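Local coordinates for DMATS type aromatic prenyltransferase (Micromonospora olivasterospora, PDB 6ZRY), which probably transfers a dimethylallyl group to the indole ring of tryptophan, as a 6-dimethylallyl tryptophan synthase of the DMATS type, at residues A[4-7]-A[8-12]; A[87-90]-A[91-94]. All blocks are in the same frame, centred on the assembly; numbering follows the deposited sequence.

Contact 1: residues A[4-7]-A[8-12]; sequences LSVS and DHLDG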
# COMPACT_ATOMS: atom_id res chain seq x y z
N LEU A 4 7.38 2.16 -26.74
CA LEU A 4 6.70 2.69 -25.54
C LEU A 4 7.69 2.69 -24.40
O LEU A 4 8.47 1.73 -24.32
CB LEU A 4 5.48 1.84 -25.24
CG LEU A 4 4.36 1.99 -26.25
CD1 LEU A 4 3.25 1.00 -25.98
CD2 LEU A 4 3.82 3.39 -26.20
N SER A 5 7.67 3.74 -23.59
CA SER A 5 8.38 3.78 -22.29
C SER A 5 7.45 3.38 -21.14
O SER A 5 6.21 3.38 -21.28
CB SER A 5 8.95 5.14 -22.05
OG SER A 5 7.90 6.09 -21.87
N VAL A 6 8.03 3.14 -19.98
CA VAL A 6 7.27 2.93 -18.74
C VAL A 6 6.40 4.16 -18.47
O VAL A 6 5.24 3.97 -18.13
CB VAL A 6 8.19 2.62 -17.58
CG1 VAL A 6 7.41 2.45 -16.29
CG2 VAL A 6 9.06 1.41 -17.89
N SER A 7 6.93 5.37 -18.61
CA SER A 7 6.16 6.63 -18.42
C SER A 7 4.95 6.66 -19.38
O SER A 7 3.83 7.06 -18.95
CB SER A 7 7.02 7.85 -18.60
OG SER A 7 6.21 9.03 -18.65
N ASP A 8 5.17 6.33 -20.64
CA ASP A 8 4.10 6.33 -21.67
C ASP A 8 2.92 5.49 -21.15
O ASP A 8 1.78 6.03 -21.13
CB ASP A 8 4.59 5.77 -23.01
CG ASP A 8 5.61 6.62 -23.75
OD1 ASP A 8 5.72 7.80 -23.45
OD2 ASP A 8 6.33 6.04 -24.56
N HIS A 9 3.20 4.27 -20.68
CA HIS A 9 2.19 3.32 -20.16
C HIS A 9 1.53 3.93 -18.91
O HIS A 9 0.29 4.06 -18.89
CB HIS A 9 2.85 1.97 -19.91
CG HIS A 9 1.86 0.86 -19.73
ND1 HIS A 9 1.08 0.40 -20.76
CD2 HIS A 9 1.51 0.15 -18.64
CE1 HIS A 9 0.29 -0.59 -20.30
NE2 HIS A 9 0.54 -0.75 -19.02
N LEU A 10 2.33 4.27 -17.88
CA LEU A 10 1.78 4.62 -16.53
C LEU A 10 1.13 5.99 -16.57
O LEU A 10 0.13 6.18 -15.89
CB LEU A 10 2.89 4.63 -15.49
CG LEU A 10 3.69 3.34 -15.33
CD1 LEU A 10 4.51 3.39 -14.07
CD2 LEU A 10 2.84 2.13 -15.33
N ASP A 11 1.73 6.93 -17.29
CA ASP A 11 1.20 8.31 -17.38
C ASP A 11 -0.20 8.26 -17.99
O ASP A 11 -1.04 8.97 -17.54
CB ASP A 11 2.14 9.23 -18.17
CG ASP A 11 1.65 10.66 -18.29
OD1 ASP A 11 1.45 11.32 -17.24
OD2 ASP A 11 1.44 11.10 -19.46
N GLY A 12 -0.43 7.41 -19.00
CA GLY A 12 -1.76 7.24 -19.63
C GLY A 12 -2.77 6.66 -18.66
O GLY A 12 -3.87 7.14 -18.60
O HOH W 1 5.35 9.59 -21.27

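Contact 2: residues A[87-90]-A[91-94]; sequences GPLA and NLSA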
# COMPACT_ATOMS: atom_id res chain seq x y z
N GLY A 87 19.60 -0.32 -6.91
CA GLY A 87 19.97 -1.13 -5.74
C GLY A 87 19.33 -0.59 -4.47
O GLY A 87 18.82 0.52 -4.42
N PRO A 88 19.35 -1.38 -3.37
CA PRO A 88 18.67 -1.00 -2.13
C PRO A 88 18.98 0.41 -1.58
O PRO A 88 18.06 1.17 -1.24
CB PRO A 88 19.23 -2.05 -1.14
CG PRO A 88 19.54 -3.26 -2.00
CD PRO A 88 20.04 -2.68 -3.30
N LEU A 89 20.26 0.75 -1.49
CA LEU A 89 20.73 2.03 -0.89
C LEU A 89 20.51 3.18 -1.89
O LEU A 89 20.05 4.23 -1.47
CB LEU A 89 22.20 1.89 -0.51
CG LEU A 89 22.74 2.93 0.48
CD1 LEU A 89 21.96 2.92 1.79
CD2 LEU A 89 24.21 2.67 0.75
N ALA A 90 20.80 2.94 -3.15
CA ALA A 90 20.66 3.91 -4.27
C ALA A 90 19.17 4.26 -4.47
O ALA A 90 18.85 5.44 -4.70
CB ALA A 90 21.28 3.34 -5.51
N ASN A 91 18.28 3.25 -4.31
CA ASN A 91 16.81 3.41 -4.44
C ASN A 91 16.31 4.27 -3.27
O ASN A 91 15.50 5.15 -3.49
CB ASN A 91 16.06 2.06 -4.47
CG ASN A 91 16.44 1.12 -5.59
OD1 ASN A 91 17.12 1.49 -6.57
ND2 ASN A 91 15.96 -0.12 -5.49
N LEU A 92 16.75 4.00 -2.05
CA LEU A 92 16.42 4.81 -0.86
C LEU A 92 16.81 6.27 -1.10
O LEU A 92 15.95 7.16 -0.91
CB LEU A 92 17.16 4.21 0.35
CG LEU A 92 17.17 5.07 1.60
CD1 LEU A 92 15.76 5.44 2.02
CD2 LEU A 92 17.90 4.36 2.74
N SER A 93 18.05 6.51 -1.51
CA SER A 93 18.59 7.86 -1.79
C SER A 93 17.70 8.59 -2.81
O SER A 93 17.27 9.73 -2.52
CB SER A 93 19.99 7.78 -2.28
OG SER A 93 20.55 9.07 -2.38
N ALA A 94 17.38 7.93 -3.92
CA ALA A 94 16.57 8.51 -5.02
C ALA A 94 15.14 8.78 -4.51
O ALA A 94 14.56 9.85 -4.82
CB ALA A 94 16.60 7.60 -6.24

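Contact 1: residues A[4-7]-A[8-12]
Ser-5 and Asp-8 hold each other by two reciprocal bonds at the start of helix 6-21. The hydroxyl of Ser-5 is turned forward to the first turn, and its OG accepts the backbone N-H of Asp-8 at 3.0 Å. In return the Asp-8 carboxylate reaches back past the helix start, where OD2 takes the N-H of Ser-5 in a 2.8 Å bond that is almost straight at 173°. That donor comes from above the carboxylate plane, 49° out of it. Two torsions close the ring: Ser-5 OG stands between its backbone N and carbonyl carbon (chi1 67°), and Asp-8 CG lies beside its own N, which bends the acid toward the N-terminus. This is a capping box, with Ser-5 as N-cap, and a carboxylate so placed would probably also interact favourably with the helix dipole. With an alanine here in place of Ser-5, the N-H of Asp-8 would probably lose its capping acceptor and the first turn would be more prone to fray.

The other carboxylate oxygen, OD1, receives a hydrogen bond from a water that also bonds Ser-7 OG, so the acid is tied on both its oxygens. Leu-4 lies obliquely across it, CD2 4.0 Å from OD2. On another face Val-6 and Leu-10 run side by side and point the same way, CG1 of Val-6 meeting CD1 of Leu-10 at 3.8 Å; Leu-32 and Leu-36 of helix 26-36 also pack on Leu-10. His-9 NE2 bonds Ala-347 O, while Asp-11 forms a salt bridge with Arg-29.

Contact 2: residues A[87-90]-A[91-94]
The chain passes from an extended Gly-87 straight into helix 88-106, whose first turns are closed by i to i+4 backbone bonds, among them Ser-93 N to Leu-89 O at 3.0 Å; Leu-92 N bonds Pro-88 O and Ala-94 N bonds Ala-90 O in the same pattern. Among the side chains, Asn-91 does most of the work. Its amide folds back over the first turn because CG lies beside its own backbone N and anti to the carbonyl carbon (chi1 -60°), a setting that carries the carboxamide toward the N-terminus. There OD1 accepts the N-H of Gly-87 at 3.1 Å. The bond is fairly straight at the hydrogen, 162°, but the donor sits above the amide plane, 50° out of it.

The same oxygen also accepts the N-H of Gly-83, so two backbone donors from the preceding loop converge on one side-chain atom. Asn-91, a buried residue, also packs on Trp-50 and Leu-82, while the ring of Pro-88 rests on Trp-50 and Pro-125. Farther round the helix, Leu-89 and Leu-92 meet loosely through their methyls, CD1 of the first lying 4.4 Å from CD2 of the second.

Gly-87, the N-cap residue, has no side chain with which to cap the turn, and proline fits the first helical position because no backbone N-H is needed there. The arrangement is a side-chain-to-backbone bond at a helix N-terminus: an asparagine reaches back from the fourth helical residue to the N-cap N-H, and its OD1 ties Gly-83 and Gly-87, which precede the helix, to the first turn.

In the fold
Contacts 1 and 2 offer two solutions to one problem, the start of a helix. In contact 1 serine and aspartate exchange bonds in both directions, whereas in contact 2 the side-chain bond runs one way, from a glycine N-H to an asparagine. The two are separate in space: their centres lie 22 Å apart and their nearest atoms about 14 Å, without touching. Both belong to the helical layer around the antiparallel barrel of the ABBA fold, and neither lies at the tryptophan pocket. The side chains of Leu-10 and Asn-91 are each about 14 Å from the bound tryptophan, which places these helix starts well outside the ligand's first shell.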